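Local coordinates for protein putative citrate lyase (Ralstonia eutropha, PDB 3QQW) that probably acts as a magnesium-dependent lyase that cleaves (S)-citramalyl-CoA, and is built on a TIM barrel, at residues P95-D100 with I130-D135; D54-A59 with V117-N122. All coordinates share one frame; numbering follows the deposited sequence. Where two conformers were deposited one is given.

Contact 1: residues P95-D100 with I130-D135; sequences PAWRQD and IRYIGD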
ATOM      1  N   PRO C  95     -29.782  15.027   2.670  1.00 49.65           N
ATOM      2  CA  PRO C  95     -31.163  14.702   3.099  1.00 50.09           C
ATOM      3  C   PRO C  95     -32.076  14.107   2.012  1.00 52.95           C
ATOM      4  O   PRO C  95     -33.161  13.627   2.343  1.00 54.37           O
ATOM      5  CB  PRO C  95     -31.713  16.059   3.563  1.00 53.87           C
ATOM      6  CG  PRO C  95     -30.906  17.083   2.873  1.00 57.57           C
ATOM      7  CD  PRO C  95     -29.542  16.494   2.688  1.00 52.14           C
ATOM      8  N   ALA C  96     -31.654  14.107   0.734  1.00 46.34           N
ATOM      9  CA  ALA C  96     -32.496  13.614  -0.354  1.00 43.88           C
ATOM     10  C   ALA C  96     -32.118  12.206  -0.863  1.00 44.95           C
ATOM     11  O   ALA C  96     -32.826  11.702  -1.732  1.00 44.09           O
ATOM     12  CB  ALA C  96     -32.463  14.607  -1.515  1.00 43.68           C
ATOM     13  N   TRP C  97     -31.076  11.562  -0.326  1.00 40.60           N
ATOM     14  CA  TRP C  97     -30.632  10.278  -0.893  1.00 39.99           C
ATOM     15  C   TRP C  97     -31.707   9.176  -0.845  1.00 42.52           C
ATOM     16  O   TRP C  97     -31.869   8.482  -1.842  1.00 40.04           O
ATOM     17  CB  TRP C  97     -29.272   9.780  -0.311  1.00 37.83           C
ATOM     18  CG  TRP C  97     -29.300   9.106   1.033  1.00 39.92           C
ATOM     19  CD1 TRP C  97     -28.917   9.651   2.224  1.00 43.74           C
ATOM     20  CD2 TRP C  97     -29.560   7.712   1.298  1.00 40.13           C
ATOM     21  NE1 TRP C  97     -28.968   8.704   3.216  1.00 43.47           N
ATOM     22  CE2 TRP C  97     -29.370   7.508   2.683  1.00 44.84           C
ATOM     23  CE3 TRP C  97     -29.978   6.622   0.501  1.00 41.12           C
ATOM     24  CZ2 TRP C  97     -29.588   6.261   3.301  1.00 45.70           C
ATOM     25  CZ3 TRP C  97     -30.221   5.396   1.121  1.00 43.91           C
ATOM     26  CH2 TRP C  97     -30.023   5.224   2.502  1.00 46.04           C
ATOM     27  N   ARG C  98     -32.447   9.037   0.268  1.00 41.29           N
ATOM     28  CA  ARG C  98     -33.506   8.022   0.407  1.00 42.16           C
ATOM     29  C   ARG C  98     -34.656   8.310  -0.548  1.00 46.32           C
ATOM     30  O   ARG C  98     -35.155   7.393  -1.202  1.00 46.39           O
ATOM     31  CB  ARG C  98     -34.028   7.971   1.853  1.00 43.96           C
ATOM     32  CG  ARG C  98     -33.072   7.284   2.791  1.00 50.15           C
ATOM     33  CD  ARG C  98     -33.642   7.255   4.183  1.00 52.82           C
ATOM     34  NE  ARG C  98     -33.051   6.169   4.953  1.00 49.03           N
ATOM     35  CZ  ARG C  98     -32.043   6.317   5.805  1.00 64.88           C
ATOM     36  NH1 ARG C  98     -31.514   7.520   6.014  1.00 45.14           N
ATOM     37  NH2 ARG C  98     -31.558   5.266   6.458  1.00 50.17           N
ATOM     38  N   GLN C  99     -35.034   9.599  -0.660  1.00 43.88           N
ATOM     39  CA  GLN C  99     -36.067  10.089  -1.572  1.00 43.95           C
ATOM     40  C   GLN C  99     -35.672   9.785  -3.025  1.00 45.52           C
ATOM     41  O   GLN C  99     -36.522   9.332  -3.784  1.00 46.49           O
ATOM     42  CB  GLN C  99     -36.301  11.587  -1.355  1.00 45.96           C
ATOM     43  CG  GLN C  99     -37.426  12.170  -2.204  1.00 44.06           C
ATOM     44  CD  GLN C  99     -37.595  13.636  -1.938  1.00 58.29           C
ATOM     45  OE1 GLN C  99     -36.940  14.477  -2.562  1.00 44.58           O
ATOM     46  NE2 GLN C  99     -38.461  13.967  -0.986  1.00 55.05           N
ATOM     47  N   ASP C 100     -34.389   9.980  -3.393  1.00 40.42           N
ATOM     48  CA  ASP C 100     -33.880   9.641  -4.734  1.00 39.08           C
ATOM     49  C   ASP C 100     -34.091   8.170  -5.005  1.00 43.68           C
ATOM     50  O   ASP C 100     -34.545   7.811  -6.072  1.00 43.34           O
ATOM     51  CB  ASP C 100     -32.378   9.953  -4.883  1.00 39.25           C
ATOM     52  CG  ASP C 100     -31.931  11.403  -4.817  1.00 47.67           C
ATOM     53  OD1 ASP C 100     -32.766  12.303  -5.086  1.00 49.36           O
ATOM     54  OD2 ASP C 100     -30.731  11.637  -4.544  1.00 48.50           O
ATOM     55  N   ILE C 130     -27.061   0.466   0.663  1.00 37.36           N
ATOM     56  CA  ILE C 130     -27.295  -0.786  -0.073  1.00 38.62           C
ATOM     57  C   ILE C 130     -28.527  -1.526   0.492  1.00 43.69           C
ATOM     58  O   ILE C 130     -29.384  -2.001  -0.280  1.00 44.14           O
ATOM     59  CB  ILE C 130     -26.027  -1.677  -0.077  1.00 41.82           C
ATOM     60  CG1 ILE C 130     -24.990  -1.104  -1.023  1.00 40.20           C
ATOM     61  CG2 ILE C 130     -26.355  -3.142  -0.422  1.00 43.55           C
ATOM     62  CD1 ILE C 130     -23.632  -1.673  -0.750  1.00 50.16           C
ATOM     63  N   ARG C 131     -28.608  -1.586   1.833  1.00 39.81           N
ATOM     64  CA  ARG C 131     -29.703  -2.198   2.571  0.50 41.67           C
ATOM     65  C   ARG C 131     -31.022  -1.472   2.225  1.00 47.30           C
ATOM     66  O   ARG C 131     -32.051  -2.115   2.033  1.00 50.51           O
ATOM     67  CB  ARG C 131     -29.372  -2.118   4.073  0.50 41.76           C
ATOM     68  CG  ARG C 131     -30.327  -2.805   5.037  0.50 50.80           C
ATOM     69  CD  ARG C 131     -29.670  -2.943   6.409  0.50 51.47           C
ATOM     70  NE  ARG C 131     -29.522  -1.667   7.129  0.50 41.87           N
ATOM     71  CZ  ARG C 131     -28.361  -1.103   7.464  0.50 43.94           C
ATOM     72  NH1 ARG C 131     -27.214  -1.694   7.163  0.50 29.49           N
ATOM     73  NH2 ARG C 131     -28.342   0.052   8.107  0.50 27.19           N
ATOM     74  N   TYR C 132     -30.975  -0.117   2.158  1.00 41.23           N
ATOM     75  CA  TYR C 132     -32.151   0.691   1.866  1.00 40.36           C
ATOM     76  C   TYR C 132     -32.618   0.460   0.423  1.00 44.41           C
ATOM     77  O   TYR C 132     -33.807   0.262   0.216  1.00 46.97           O
ATOM     78  CB  TYR C 132     -31.900   2.188   2.149  1.00 39.88           C
ATOM     79  CG  TYR C 132     -33.175   3.001   2.047  1.00 40.39           C
ATOM     80  CD1 TYR C 132     -34.122   2.973   3.065  1.00 43.45           C
ATOM     81  CD2 TYR C 132     -33.474   3.729   0.894  1.00 39.49           C
ATOM     82  CE1 TYR C 132     -35.326   3.659   2.949  1.00 43.87           C
ATOM     83  CE2 TYR C 132     -34.667   4.434   0.775  1.00 41.04           C
ATOM     84  CZ  TYR C 132     -35.595   4.387   1.798  1.00 52.25           C
ATOM     85  OH  TYR C 132     -36.770   5.076   1.671  1.00 57.07           O
ATOM     86  N   ILE C 133     -31.691   0.448  -0.550  1.00 40.41           N
ATOM     87  CA  ILE C 133     -31.953   0.175  -1.979  1.00 39.76           C
ATOM     88  C   ILE C 133     -32.605  -1.212  -2.100  1.00 47.00           C
ATOM     89  O   ILE C 133     -33.614  -1.318  -2.775  1.00 49.46           O
ATOM     90  CB  ILE C 133     -30.663   0.298  -2.848  1.00 41.49           C
ATOM     91  CG1 ILE C 133     -30.112   1.751  -2.853  1.00 41.37           C
ATOM     92  CG2 ILE C 133     -30.878  -0.182  -4.281  1.00 41.80           C
ATOM     93  CD1 ILE C 133     -28.651   1.873  -3.341  1.00 44.29           C
ATOM     94  N   GLY C 134     -32.084  -2.213  -1.367  1.00 43.85           N
ATOM     95  CA  GLY C 134     -32.604  -3.573  -1.320  1.00 43.58           C
ATOM     96  C   GLY C 134     -34.046  -3.626  -0.866  1.00 51.67           C
ATOM     97  O   GLY C 134     -34.877  -4.298  -1.501  1.00 52.50           O
ATOM     98  N   ASP C 135     -34.369  -2.883   0.222  1.00 49.17           N
ATOM     99  CA  ASP C 135     -35.721  -2.816   0.771  1.00 50.42           C
ATOM    100  C   ASP C 135     -36.698  -2.232  -0.242  1.00 49.96           C
ATOM    101  O   ASP C 135     -37.771  -2.801  -0.479  1.00 49.58           O
ATOM    102  CB  ASP C 135     -35.748  -1.981   2.061  1.00 54.58           C
ATOM    103  CG  ASP C 135     -35.062  -2.585   3.261  1.00 69.31           C
ATOM    104  OD1 ASP C 135     -34.848  -3.820   3.262  1.00 71.88           O
ATOM    105  OD2 ASP C 135     -34.764  -1.826   4.215  1.00 74.72           O
TER

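Contact 2: residues D54-A59 with V117-N122; sequences DCEDGA and VPKATN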
ATOM      1  N   ASP C  54     -27.424  11.688 -13.726  1.00 42.18           N
ATOM      2  CA  ASP C  54     -26.850  12.321 -12.570  1.00 43.25           C
ATOM      3  C   ASP C  54     -27.885  13.114 -11.764  1.00 52.46           C
ATOM      4  O   ASP C  54     -28.425  14.057 -12.286  1.00 54.78           O
ATOM      5  CB  ASP C  54     -25.696  13.212 -13.019  1.00 44.39           C
ATOM      6  CG  ASP C  54     -24.686  13.462 -11.921  1.00 49.82           C
ATOM      7  OD1 ASP C  54     -24.986  13.129 -10.743  1.00 47.04           O
ATOM      8  OD2 ASP C  54     -23.604  13.994 -12.227  1.00 54.20           O
ATOM      9  N   CYS C  55     -28.165  12.720 -10.509  1.00 51.91           N
ATOM     10  CA  CYS C  55     -29.061  13.454  -9.595  1.00 54.41           C
ATOM     11  C   CYS C  55     -28.201  14.354  -8.782  1.00 61.91           C
ATOM     12  O   CYS C  55     -28.418  15.567  -8.801  1.00 63.20           O
ATOM     13  CB  CYS C  55     -29.892  12.527  -8.707  1.00 54.27           C
ATOM     14  SG  CYS C  55     -31.267  11.722  -9.559  1.00 57.49           S
ATOM     15  N   GLU C  56     -27.149  13.748  -8.157  1.00 58.47           N
ATOM     16  CA  GLU C  56     -26.108  14.343  -7.319  1.00 59.90           C
ATOM     17  C   GLU C  56     -25.664  15.715  -7.822  1.00 71.20           C
ATOM     18  O   GLU C  56     -25.766  16.689  -7.064  1.00 73.76           O
ATOM     19  CB  GLU C  56     -24.890  13.408  -7.221  1.00 59.30           C
ATOM     20  CG  GLU C  56     -24.165  13.534  -5.897  1.00 62.60           C
ATOM     21  CD  GLU C  56     -22.684  13.851  -5.947  1.00 91.30           C
ATOM     22  OE1 GLU C  56     -21.969  13.305  -6.821  1.00 83.99           O
ATOM     23  OE2 GLU C  56     -22.226  14.600  -5.053  1.00 92.23           O
ATOM     24  N   ASP C  57     -25.190  15.796  -9.088  1.00 70.39           N
ATOM     25  CA  ASP C  57     -24.761  17.057  -9.701  1.00 72.90           C
ATOM     26  C   ASP C  57     -25.915  17.702 -10.477  1.00 78.54           C
ATOM     27  O   ASP C  57     -26.030  18.936 -10.463  1.00 80.76           O
ATOM     28  CB  ASP C  57     -23.532  16.870 -10.626  1.00 74.79           C
ATOM     29  CG  ASP C  57     -22.188  16.596  -9.952  1.00 89.12           C
ATOM     30  OD1 ASP C  57     -22.107  16.706  -8.701  1.00 90.41           O
ATOM     31  OD2 ASP C  57     -21.210  16.288 -10.680  1.00 95.75           O
ATOM     32  N   GLY C  58     -26.749  16.874 -11.122  1.00 73.10           N
ATOM     33  CA  GLY C  58     -27.876  17.315 -11.939  1.00 74.01           C
ATOM     34  C   GLY C  58     -28.923  18.172 -11.248  1.00 81.66           C
ATOM     35  O   GLY C  58     -29.277  19.248 -11.749  1.00 81.73           O
ATOM     36  N   ALA C  59     -29.414  17.702 -10.080  1.00 80.80           N
ATOM     37  CA  ALA C  59     -30.480  18.334  -9.289  1.00 82.85           C
ATOM     38  C   ALA C  59     -30.096  19.706  -8.717  1.00 90.48           C
ATOM     39  O   ALA C  59     -29.013  19.867  -8.136  1.00 89.76           O
ATOM     40  CB  ALA C  59     -30.913  17.412  -8.160  1.00 82.76           C
ATOM     41  N   VAL C 117     -23.590   5.473  -5.823  1.00 36.16           N
ATOM     42  CA  VAL C 117     -23.601   6.052  -4.472  1.00 35.46           C
ATOM     43  C   VAL C 117     -22.321   6.887  -4.299  1.00 37.59           C
ATOM     44  O   VAL C 117     -21.205   6.345  -4.307  1.00 34.90           O
ATOM     45  CB  VAL C 117     -23.737   4.945  -3.391  1.00 37.60           C
ATOM     46  CG1 VAL C 117     -23.752   5.525  -1.986  1.00 39.62           C
ATOM     47  CG2 VAL C 117     -24.949   4.070  -3.641  1.00 35.33           C
ATOM     48  N   PRO C 118     -22.466   8.197  -4.078  1.00 36.19           N
ATOM     49  CA  PRO C 118     -21.275   9.046  -3.980  1.00 36.99           C
ATOM     50  C   PRO C 118     -20.881   9.427  -2.554  1.00 44.76           C
ATOM     51  O   PRO C 118     -21.695   9.360  -1.633  1.00 43.55           O
ATOM     52  CB  PRO C 118     -21.715  10.307  -4.723  1.00 38.44           C
ATOM     53  CG  PRO C 118     -23.164  10.414  -4.404  1.00 42.88           C
ATOM     54  CD  PRO C 118     -23.692   9.018  -4.107  1.00 38.49           C
ATOM     55  N   LYS C 119     -19.627   9.897  -2.404  1.00 42.13           N
ATOM     56  CA  LYS C 119     -19.095  10.527  -1.208  1.00 43.12           C
ATOM     57  C   LYS C 119     -19.352   9.802   0.126  1.00 45.51           C
ATOM     58  O   LYS C 119     -19.454  10.477   1.161  1.00 46.29           O
ATOM     59  CB  LYS C 119     -19.688  11.946  -1.116  1.00 47.71           C
ATOM     60  CG  LYS C 119     -18.873  13.028  -1.801  1.00 72.62           C
ATOM     61  CD  LYS C 119     -19.773  14.220  -2.163  1.00 88.00           C
ATOM     62  CE  LYS C 119     -19.299  14.994  -3.375  1.00 97.91           C
ATOM     63  NZ  LYS C 119     -19.377  14.195  -4.631  1.00101.82           N
ATOM     64  N   ALA C 120     -19.424   8.463   0.138  1.00 40.57           N
ATOM     65  CA  ALA C 120     -19.562   7.768   1.429  1.00 41.11           C
ATOM     66  C   ALA C 120     -18.259   7.934   2.183  1.00 46.27           C
ATOM     67  O   ALA C 120     -17.193   7.975   1.552  1.00 44.44           O
ATOM     68  CB  ALA C 120     -19.893   6.298   1.247  1.00 41.30           C
ATOM     69  N   THR C 121     -18.340   8.136   3.497  1.00 45.23           N
ATOM     70  CA  THR C 121     -17.156   8.393   4.318  1.00 46.27           C
ATOM     71  C   THR C 121     -16.749   7.159   5.115  1.00 51.04           C
ATOM     72  O   THR C 121     -15.733   7.182   5.795  1.00 52.05           O
ATOM     73  CB  THR C 121     -17.377   9.590   5.227  1.00 57.41           C
ATOM     74  OG1 THR C 121     -18.521   9.343   6.049  1.00 60.00           O
ATOM     75  CG2 THR C 121     -17.539  10.886   4.448  1.00 57.76           C
ATOM     76  N   ASN C 122     -17.517   6.079   5.014  1.00 46.46           N
ATOM     77  CA  ASN C 122     -17.189   4.831   5.677  1.00 46.20           C
ATOM     78  C   ASN C 122     -18.037   3.671   5.154  1.00 47.41           C
ATOM     79  O   ASN C 122     -19.037   3.864   4.485  1.00 44.40           O
ATOM     80  CB  ASN C 122     -17.295   4.930   7.221  1.00 46.18           C
ATOM     81  CG  ASN C 122     -18.634   5.354   7.746  1.00 63.34           C
ATOM     82  OD1 ASN C 122     -19.612   4.612   7.674  1.00 55.95           O
ATOM     83  ND2 ASN C 122     -18.683   6.540   8.341  1.00 54.95           N
TER

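Contact 1: residues P95-D100 with I130-D135
Tyr-132, whose ring lies against Arg-98 and Trp-97, has its hydroxyl OH hydrogen-bonded to Asp-102 OD1, one turn further along the helix that carries Arg-98. This ties the tip of the phenol to helix 97-107 just beyond 95-100, while between the segments themselves the contact is van der Waals and CH-pi packing. Tyr-132 CG is anti to the backbone N (chi1 -171°), which sends the ring out from helix 123-139 across the front of Arg-98. There Arg-98 CG sits over one face of the ring, 3.9 Å from the Tyr-132 ring centroid, in a CH-pi contact close to the ring normal but shifted toward the rim. Further out, Arg-98 NE passes 3.9 Å from Tyr-132 CD1, and the guanidinium turns one of its edges to the tyrosine, the two planes lying 81° apart. Arg-98 CZ is 5.2 Å from the Tyr-132 ring centroid, so any cation-pi attraction is weak at most. The end of the arginine is held instead by a salt bridge from NH2 to Glu-128, and one face of its guanidinium is covered by Trp-97 CZ2, 3.5 Å from the plane. Trp-97 meets the base of the tyrosine: its CH2 approaches Tyr-132 CB edge-on at 3.6 Å, and its CZ3 lies 3.7 Å from Tyr-132 CD2. The six-membered ring of Trp-97 and the phenol ring are steeply inclined, at 83°, in an oblique pairing. The arginine chain thus lies in the corner between the two rings, and Tyr-132 with Ile-133 also rests on Val-101. Such packing of aromatic and aliphatic side chains joins consecutive outer helices, 97-107 and 123-139, of the TIM barrel.

Contact 2: residues D54-A59 with V117-N122
Lys-119 and Glu-56 meet in a salt bridge, with Lys-119 NZ 2.9 Å from Glu-56 OE2. The ammonium approaches on the syn side of the carboxylate and only 19° out of its plane; Glu-56 OE1, at 3.5 Å from the same NZ, is a more distant neighbour. A bend at the end of the lysine chain (chi4 66°) turns NZ back toward the glutamate. Beneath this polar pair, the Glu-56 chain and the ring of Pro-118 run antiparallel alongside each other, Glu-56 CG touching Pro-118 CG at 3.6 Å while Glu-56 OE1 lies 3.7 Å from Pro-118 CB. Lys-119 NZ has a second anionic partner, Asp-179, and its backbone N donates to Glu-153 OE2; both acids are predicted magnesium ligands, so the lysine probably borders the metal site. The loop bearing Glu-56 is shaped by an Asx motif: Asp-57 N points at Asp-54 OD1, 3.1 Å away and almost perfectly straight at 178°, reaching it from above the carboxylate plane. Asp-54 OD2 in turn forms a salt bridge with Arg-88, a predicted substrate-binding residue that also has a long, weak ion pair with Glu-56. The contact therefore spans two loops, one leading from strand 49-54 to helix 64-76, the other from strand 115-117 to helix 123-139, with the end of strand 85-88 between them.

In the fold
The centres of the two contacts are 12 Å apart and their nearest atoms about 4 Å apart, without touching. Their segments alternate along the chain: 54-59, 95-100, 117-122, then 130-135. Contact 2 joins loops that follow strands 49-54 and 115-117, which flank strand 85-88 in the parallel barrel; contact 1 joins the helices that follow strands 85-88 and 115-117. Helix 123-139 links them directly, since 117-122 leads into it and 130-135 lies within it. Contact 2 thus belongs to the probable active-site end of the barrel, whereas contact 1 packs its outer helical layer, with Trp-97 about 9 Å from Arg-88 between side chains.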